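Local coordinates for CrtC domain-containing protein (PDB 7A0Q) that probably hydrates the isoflavonoid phytoalexin kievitone, in a fold built from two lipocalin-like domains, at residues 62-67 / 200-205; 36-41 / 255-260. One frame throughout, in Å; residues are numbered along the deposited sequence.

Contact 1. Residues 62-67 / 200-205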
ATOM      1  N   SER A  62       1.976   3.663   3.011  1.00 14.26           N
ATOM      2  CA  SER A  62       1.025   3.666   4.122  1.00 15.04           C
ATOM      3  C   SER A  62       1.804   3.621   5.432  1.00 18.69           C
ATOM      4  O   SER A  62       2.512   2.649   5.710  1.00 15.86           O
ATOM      5  CB  SER A  62       0.033   2.510   3.989  1.00 15.70           C
ATOM      6  OG  SER A  62       0.667   1.246   4.131  1.00 17.00           O
ATOM      7  N   SER A  63       1.707   4.694   6.212  1.00 15.27           N
ATOM      8  CA  SER A  63       2.441   4.800   7.467  1.00 18.47           C
ATOM      9  C   SER A  63       1.509   4.508   8.629  1.00 15.76           C
ATOM     10  O   SER A  63       0.446   5.127   8.744  1.00 17.41           O
ATOM     11  CB  SER A  63       3.059   6.189   7.630  1.00 17.86           C
ATOM     12  OG  SER A  63       4.002   6.452   6.607  1.00 16.31           O
ATOM     13  N   TYR A  64       1.904   3.547   9.458  1.00 15.59           N
ATOM     14  CA  TYR A  64       1.200   3.187  10.679  1.00 16.91           C
ATOM     15  C   TYR A  64       1.927   3.881  11.822  1.00 16.55           C
ATOM     16  O   TYR A  64       3.041   3.487  12.176  1.00 17.96           O
ATOM     17  CB  TYR A  64       1.197   1.671  10.853  1.00 17.37           C
ATOM     18  CG  TYR A  64       0.622   0.905   9.673  1.00 17.49           C
ATOM     19  CD1 TYR A  64       1.415   0.564   8.579  1.00 15.87           C
ATOM     20  CD2 TYR A  64      -0.718   0.527   9.662  1.00 16.98           C
ATOM     21  CE1 TYR A  64       0.879  -0.144   7.502  1.00 17.42           C
ATOM     22  CE2 TYR A  64      -1.260  -0.173   8.609  1.00 20.96           C
ATOM     23  CZ  TYR A  64      -0.463  -0.505   7.532  1.00 15.46           C
ATOM     24  OH  TYR A  64      -1.041  -1.202   6.504  1.00 17.36           O
ATOM     25  N   ILE A  65       1.308   4.920  12.386  1.00 17.50           N
ATOM     26  CA  ILE A  65       2.009   5.916  13.190  1.00 16.47           C
ATOM     27  C   ILE A  65       1.504   5.874  14.630  1.00 17.88           C
ATOM     28  O   ILE A  65       0.295   5.819  14.864  1.00 19.23           O
ATOM     29  CB  ILE A  65       1.820   7.328  12.602  1.00 17.94           C
ATOM     30  CG1 ILE A  65       2.668   7.508  11.333  1.00 18.16           C
ATOM     31  CG2 ILE A  65       2.144   8.398  13.646  1.00 18.82           C
ATOM     32  CD1 ILE A  65       2.274   8.709  10.512  1.00 21.09           C
ATOM     33  N   THR A  66       2.433   5.882  15.584  1.00 17.53           N
ATOM     34  CA  THR A  66       2.164   6.347  16.942  1.00 18.56           C
ATOM     35  C   THR A  66       2.938   7.644  17.132  1.00 17.30           C
ATOM     36  O   THR A  66       4.135   7.694  16.835  1.00 18.36           O
ATOM     37  CB  THR A  66       2.589   5.328  18.003  1.00 19.09           C
ATOM     38  OG1 THR A  66       2.021   4.044  17.714  1.00 20.11           O
ATOM     39  CG2 THR A  66       2.122   5.782  19.391  1.00 22.47           C
ATOM     40  N   THR A  67       2.253   8.697  17.594  1.00 20.17           N
ATOM     41  CA  THR A  67       2.928   9.959  17.842  1.00 19.44           C
ATOM     42  C   THR A  67       3.586   9.942  19.221  1.00 17.62           C
ATOM     43  O   THR A  67       3.362   9.034  20.028  1.00 20.29           O
ATOM     44  CB  THR A  67       1.954  11.131  17.753  1.00 22.57           C
ATOM     45  OG1 THR A  67       0.958  10.974  18.767  1.00 23.17           O
ATOM     46  CG2 THR A  67       1.280  11.193  16.372  1.00 19.56           C
ATOM     47  N   LYS A 200       7.575   3.219  17.572  1.00 17.84           N
ATOM     48  CA  LYS A 200       6.231   2.664  17.601  1.00 18.47           C
ATOM     49  C   LYS A 200       5.481   2.999  16.319  1.00 17.12           C
ATOM     50  O   LYS A 200       4.268   3.203  16.320  1.00 18.18           O
ATOM     51  CB  LYS A 200       5.482   3.150  18.840  1.00 22.48           C
ATOM     52  CG  LYS A 200       6.090   2.576  20.121  1.00 27.18           C
ATOM     53  CD  LYS A 200       5.450   3.135  21.379  1.00 33.69           C
ATOM     54  CE  LYS A 200       6.034   2.454  22.620  1.00 36.28           C
ATOM     55  NZ  LYS A 200       5.489   3.026  23.884  1.00 47.31           N
ATOM     56  N   SER A 201       6.205   3.015  15.201  1.00 19.24           N
ATOM     57  CA  SER A 201       5.657   3.375  13.898  1.00 17.97           C
ATOM     58  C   SER A 201       6.344   2.514  12.837  1.00 15.26           C
ATOM     59  O   SER A 201       7.435   1.985  13.055  1.00 17.49           O
ATOM     60  CB  SER A 201       5.902   4.858  13.574  1.00 19.07           C
ATOM     61  OG  SER A 201       5.228   5.728  14.489  1.00 18.76           O
ATOM     62  N   HIS A 202       5.704   2.383  11.675  1.00 16.98           N
ATOM     63  CA  HIS A 202       6.406   1.822  10.523  1.00 15.22           C
ATOM     64  C   HIS A 202       5.656   2.207   9.262  1.00 13.69           C
ATOM     65  O   HIS A 202       4.482   2.564   9.308  1.00 17.19           O
ATOM     66  CB  HIS A 202       6.558   0.295  10.602  1.00 15.32           C
ATOM     67  CG  HIS A 202       5.259  -0.452  10.541  1.00 17.04           C
ATOM     68  ND1 HIS A 202       4.799  -1.077   9.395  1.00 17.74           N
ATOM     69  CD2 HIS A 202       4.321  -0.677  11.493  1.00 18.85           C
ATOM     70  CE1 HIS A 202       3.637  -1.656   9.651  1.00 17.46           C
ATOM     71  NE2 HIS A 202       3.323  -1.424  10.913  1.00 22.76           N
ATOM     72  N   THR A 203       6.354   2.130   8.136  1.00 16.07           N
ATOM     73  CA  THR A 203       5.766   2.481   6.849  1.00 16.85           C
ATOM     74  C   THR A 203       5.935   1.312   5.896  1.00 12.77           C
ATOM     75  O   THR A 203       7.025   0.742   5.797  1.00 14.86           O
ATOM     76  CB  THR A 203       6.419   3.745   6.262  1.00 15.33           C
ATOM     77  OG1 THR A 203       6.126   4.860   7.110  1.00 14.82           O
ATOM     78  CG2 THR A 203       5.895   4.054   4.852  1.00 16.44           C
ATOM     79  N   TRP A 204       4.858   0.956   5.199  1.00 13.81           N
ATOM     80  CA  TRP A 204       4.932   0.051   4.064  1.00 14.58           C
ATOM     81  C   TRP A 204       5.019   0.938   2.833  1.00 12.34           C
ATOM     82  O   TRP A 204       4.082   1.688   2.534  1.00 14.53           O
ATOM     83  CB  TRP A 204       3.716  -0.866   3.994  1.00 15.07           C
ATOM     84  CG  TRP A 204       3.724  -1.832   2.812  1.00 11.93           C
ATOM     85  CD1 TRP A 204       3.791  -1.520   1.472  1.00 14.50           C
ATOM     86  CD2 TRP A 204       3.645  -3.258   2.887  1.00 13.06           C
ATOM     87  NE1 TRP A 204       3.750  -2.676   0.715  1.00 14.08           N
ATOM     88  CE2 TRP A 204       3.662  -3.753   1.562  1.00 12.20           C
ATOM     89  CE3 TRP A 204       3.550  -4.167   3.947  1.00 13.48           C
ATOM     90  CZ2 TRP A 204       3.588  -5.118   1.275  1.00 14.37           C
ATOM     91  CZ3 TRP A 204       3.464  -5.526   3.656  1.00 14.54           C
ATOM     92  CH2 TRP A 204       3.498  -5.985   2.334  1.00 14.38           C
ATOM     93  N   TYR A 205       6.154   0.878   2.153  1.00 13.40           N
ATOM     94  CA  TYR A 205       6.357   1.567   0.891  1.00 13.41           C
ATOM     95  C   TYR A 205       6.186   0.552  -0.235  1.00 13.87           C
ATOM     96  O   TYR A 205       6.811  -0.512  -0.216  1.00 15.24           O
ATOM     97  CB  TYR A 205       7.749   2.202   0.863  1.00 13.46           C
ATOM     98  CG  TYR A 205       8.123   2.769  -0.482  1.00 11.19           C
ATOM     99  CD1 TYR A 205       7.699   4.051  -0.849  1.00 14.10           C
ATOM    100  CD2 TYR A 205       8.912   2.046  -1.374  1.00 12.73           C
ATOM    101  CE1 TYR A 205       8.034   4.584  -2.076  1.00 13.28           C
ATOM    102  CE2 TYR A 205       9.249   2.573  -2.617  1.00 14.51           C
ATOM    103  CZ  TYR A 205       8.814   3.840  -2.950  1.00 15.58           C
ATOM    104  OH  TYR A 205       9.163   4.363  -4.172  1.00 16.63           O
TER
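Y64 and H202 face each other across two antiparallel strands, where Y64 N gives a hydrogen bond to H202 O (2.8 Å) and Y64 O takes one from H202 N (2.9 Å). Their rings lie at 17° to one another but are slid apart, with centroids 4.7 Å from each other, so overlap is slight: Y64 CD1 sits over one face of the imidazole, 3.3 Å from H202 CE1, and Y64 CB adds a CH-pi contact to the same ring. H202 CG stands between its own backbone N and carbonyl carbon (chi1 65°), which swings the imidazole toward the tyrosine. On the other face of the sheet, at the non-hydrogen-bonded pair, the hydroxyls of S63 OG and T203 OG1 meet at 2.7 Å; small polar residues suit this close spacing. S62 and W204 form the next hydrogen-bonded pair.

This ladder joins strands 58-66 and 202-210 of the N-terminal lipocalin-like half. Beyond H202 the pairing comes to rely largely on side chains: S201 OG is the main acceptor for T66 N (3.0 Å), with K200 O a weak second one, while T66 OG1 donates to K200 O (2.8 Å) in the carbonyl plane.

P179 O at H202 ND1, the Y336 hydroxyl at H202 NE2 and Q223 at Y64 OH position the two rings. Q223 also bonds S62 OG, and D197 O bonds S201 OG.

Contact 2. Residues 36-41 / 255-260; sequences TGTNAI and ANDETL
Two tight turns meet here, a type II' turn from T36 to N39, closed by N39 N to T36 O, and a type I' turn from A255 to E258, closed by E258 N to A255 O, with the CA atoms of G37 and D257 6.1 Å apart. D257 makes its hydrogen bonds across the contact through one carboxylate oxygen. Its OD2 accepts from T38 N at 2.8 Å through the syn lone pair, and from T38 OG1, also at 2.8 Å, on the anti side and 32° out of the carboxylate plane. Water 1 donates a third bond to OD2 and accepts one from I41 N. Three donors converging on D257 OD2 would probably favour the charged carboxylate.

Threonine suits position 38 because its hydroxyl works twice: with OG1 between the backbone N and the carbonyl carbon (chi1 67°), it donates to D257 and accepts from A40 N at 3.1 Å, an ST turn. Glycine suits position 37, where phi is positive and D257 OD1 lies 3.5 Å from G37 CA on the side a CB would occupy. The apolar end of I41 packs against the D257 backbone, I41 CD1 lying 3.4 Å from D257 O, the carbonyl that also receives T259 OG1.

The contact lies at the protein surface, joining the loop ahead of strand 58-66 to the hairpin between strands 245-253 and 259-275 of the C-terminal barrel; T36 rests on L47, and T259 touches T251.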
ATOM      1  N   THR A  36      17.389  -6.185   1.038  1.00 21.96           N
ATOM      2  CA  THR A  36      17.382  -7.327   0.139  1.00 17.59           C
ATOM      3  C   THR A  36      17.931  -8.581   0.802  1.00 19.34           C
ATOM      4  O   THR A  36      18.145  -9.591   0.123  1.00 22.25           O
ATOM      5  CB  THR A  36      18.159  -7.006  -1.145  1.00 24.42           C
ATOM      6  OG1 THR A  36      19.388  -6.349  -0.809  1.00 26.00           O
ATOM      7  CG2 THR A  36      17.335  -6.082  -2.041  1.00 25.31           C
ATOM      8  N   GLY A  37      18.173  -8.526   2.111  1.00 20.30           N
ATOM      9  CA  GLY A  37      18.555  -9.708   2.866  1.00 18.87           C
ATOM     10  C   GLY A  37      19.845 -10.320   2.363  1.00 22.53           C
ATOM     11  O   GLY A  37      20.864  -9.646   2.191  1.00 20.58           O
ATOM     12  N   THR A  38      19.807 -11.620   2.106  1.00 21.14           N
ATOM     13  CA  THR A  38      20.982 -12.331   1.625  1.00 16.75           C
ATOM     14  C   THR A  38      21.244 -12.140   0.133  1.00 19.35           C
ATOM     15  O   THR A  38      22.330 -12.511  -0.335  1.00 19.31           O
ATOM     16  CB  THR A  38      20.827 -13.826   1.903  1.00 22.90           C
ATOM     17  OG1 THR A  38      19.764 -14.328   1.090  1.00 22.11           O
ATOM     18  CG2 THR A  38      20.489 -14.080   3.365  1.00 27.87           C
ATOM     19  N   ASN A  39      20.279 -11.602  -0.620  1.00 16.52           N
ATOM     20  CA  ASN A  39      20.319 -11.512  -2.084  1.00 20.47           C
ATOM     21  C   ASN A  39      20.458 -12.886  -2.745  1.00 22.59           C
ATOM     22  O   ASN A  39      20.864 -12.992  -3.915  1.00 24.32           O
ATOM     23  CB  ASN A  39      21.428 -10.556  -2.557  1.00 18.91           C
ATOM     24  CG  ASN A  39      21.091  -9.109  -2.281  1.00 18.82           C
ATOM     25  OD1 ASN A  39      20.398  -8.454  -3.061  1.00 23.83           O
ATOM     26  ND2 ASN A  39      21.559  -8.601  -1.142  1.00 32.86           N
ATOM     27  N   ALA A  40      20.092 -13.943  -2.017  1.00 19.18           N
ATOM     28  CA  ALA A  40      20.195 -15.303  -2.536  1.00 16.40           C
ATOM     29  C   ALA A  40      19.131 -15.600  -3.586  1.00 14.31           C
ATOM     30  O   ALA A  40      19.343 -16.450  -4.460  1.00 15.95           O
ATOM     31  CB  ALA A  40      20.080 -16.309  -1.393  1.00 18.94           C
ATOM     32  N   ILE A  41      17.976 -14.950  -3.493  1.00 15.89           N
ATOM     33  CA  ILE A  41      16.899 -15.126  -4.461  1.00 14.77           C
ATOM     34  C   ILE A  41      17.124 -14.125  -5.584  1.00 16.35           C
ATOM     35  O   ILE A  41      17.195 -12.916  -5.312  1.00 15.54           O
ATOM     36  CB  ILE A  41      15.525 -14.928  -3.812  1.00 14.89           C
ATOM     37  CG1 ILE A  41      15.258 -16.059  -2.807  1.00 18.43           C
ATOM     38  CG2 ILE A  41      14.446 -14.877  -4.889  1.00 14.68           C
ATOM     39  CD1 ILE A  41      14.134 -15.763  -1.842  1.00 19.15           C
ATOM     40  N   ALA A 255      10.580 -15.044   7.385  1.00 17.25           N
ATOM     41  CA  ALA A 255      11.915 -14.813   7.906  1.00 18.84           C
ATOM     42  C   ALA A 255      12.966 -15.248   6.892  1.00 20.17           C
ATOM     43  O   ALA A 255      12.712 -16.076   6.015  1.00 19.68           O
ATOM     44  CB  ALA A 255      12.109 -15.575   9.222  1.00 21.61           C
ATOM     45  N   ASN A 256      14.165 -14.676   7.021  1.00 20.46           N
ATOM     46  CA  ASN A 256      15.339 -15.139   6.277  1.00 21.37           C
ATOM     47  C   ASN A 256      15.118 -15.100   4.762  1.00 20.47           C
ATOM     48  O   ASN A 256      15.630 -15.949   4.030  1.00 22.05           O
ATOM     49  CB  ASN A 256      15.743 -16.544   6.738  1.00 26.09           C
ATOM     50  CG  ASN A 256      16.003 -16.607   8.243  1.00 29.82           C
ATOM     51  OD1 ASN A 256      16.926 -15.968   8.745  1.00 32.84           O
ATOM     52  ND2 ASN A 256      15.187 -17.371   8.961  1.00 30.61           N
ATOM     53  N   ASP A 257      14.369 -14.096   4.290  1.00 19.83           N
ATOM     54  CA  ASP A 257      14.019 -13.858   2.884  1.00 16.94           C
ATOM     55  C   ASP A 257      13.034 -14.889   2.318  1.00 18.82           C
ATOM     56  O   ASP A 257      12.716 -14.822   1.117  1.00 19.71           O
ATOM     57  CB  ASP A 257      15.231 -13.846   1.935  1.00 19.06           C
ATOM     58  CG  ASP A 257      16.381 -12.980   2.419  1.00 21.89           C
ATOM     59  OD1 ASP A 257      16.257 -12.290   3.453  1.00 21.22           O
ATOM     60  OD2 ASP A 257      17.428 -13.003   1.738  1.00 23.73           O
ATOM     61  N   GLU A 258      12.576 -15.858   3.108  1.00 17.06           N
ATOM     62  CA  GLU A 258      11.724 -16.912   2.550  1.00 14.83           C
ATOM     63  C   GLU A 258      10.444 -16.310   1.967  1.00 16.00           C
ATOM     64  O   GLU A 258       9.804 -15.460   2.589  1.00 16.54           O
ATOM     65  CB  GLU A 258      11.392 -17.939   3.635  1.00 17.89           C
ATOM     66  CG  GLU A 258      12.626 -18.669   4.183  1.00 17.09           C
ATOM     67  CD  GLU A 258      12.405 -19.259   5.567  1.00 22.61           C
ATOM     68  OE1 GLU A 258      11.233 -19.413   5.985  1.00 24.53           O
ATOM     69  OE2 GLU A 258      13.412 -19.563   6.238  1.00 20.62           O
ATOM     70  N   THR A 259      10.074 -16.738   0.760  1.00 16.14           N
ATOM     71  CA  THR A 259       8.961 -16.121   0.049  1.00 13.21           C
ATOM     72  C   THR A 259       7.999 -17.206  -0.420  1.00 17.72           C
ATOM     73  O   THR A 259       8.417 -18.159  -1.084  1.00 20.26           O
ATOM     74  CB  THR A 259       9.468 -15.288  -1.141  1.00 15.19           C
ATOM     75  OG1 THR A 259      10.439 -14.330  -0.684  1.00 16.03           O
ATOM     76  CG2 THR A 259       8.324 -14.529  -1.812  1.00 15.96           C
ATOM     77  N   LEU A 260       6.726 -17.073  -0.049  1.00 14.27           N
ATOM     78  CA  LEU A 260       5.673 -18.010  -0.436  1.00 14.41           C
ATOM     79  C   LEU A 260       4.791 -17.366  -1.499  1.00 15.56           C
ATOM     80  O   LEU A 260       4.377 -16.215  -1.356  1.00 16.62           O
ATOM     81  CB  LEU A 260       4.820 -18.417   0.774  1.00 16.12           C
ATOM     82  CG  LEU A 260       5.605 -18.596   2.078  1.00 19.27           C
ATOM     83  CD1 LEU A 260       4.664 -18.931   3.237  1.00 18.99           C
ATOM     84  CD2 LEU A 260       6.671 -19.668   1.908  1.00 18.87           C
TER
HETATM   85  O   HOH W   1      17.209 -13.228  -1.081  1.00 23.70           O

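From the N terminus the chain first reaches residues 36-41, whose partner, 255-260, comes more than two hundred residues later, so contact 2 closes the larger loop. Within that span 62-67 pairs with 200-205, and contact 1 therefore nests wholly inside it without crossing. Contact 1 is a buried union of strands in the N-terminal lipocalin-like half, bringing together the beginning and end of a largely beta segment. Contact 2 is a surface link that ties the early loop to the C-terminal eight-stranded barrel. Their centres are 23 Å apart and they do not touch, yet Q223 and Y336 connect contact 1 to the same barrel.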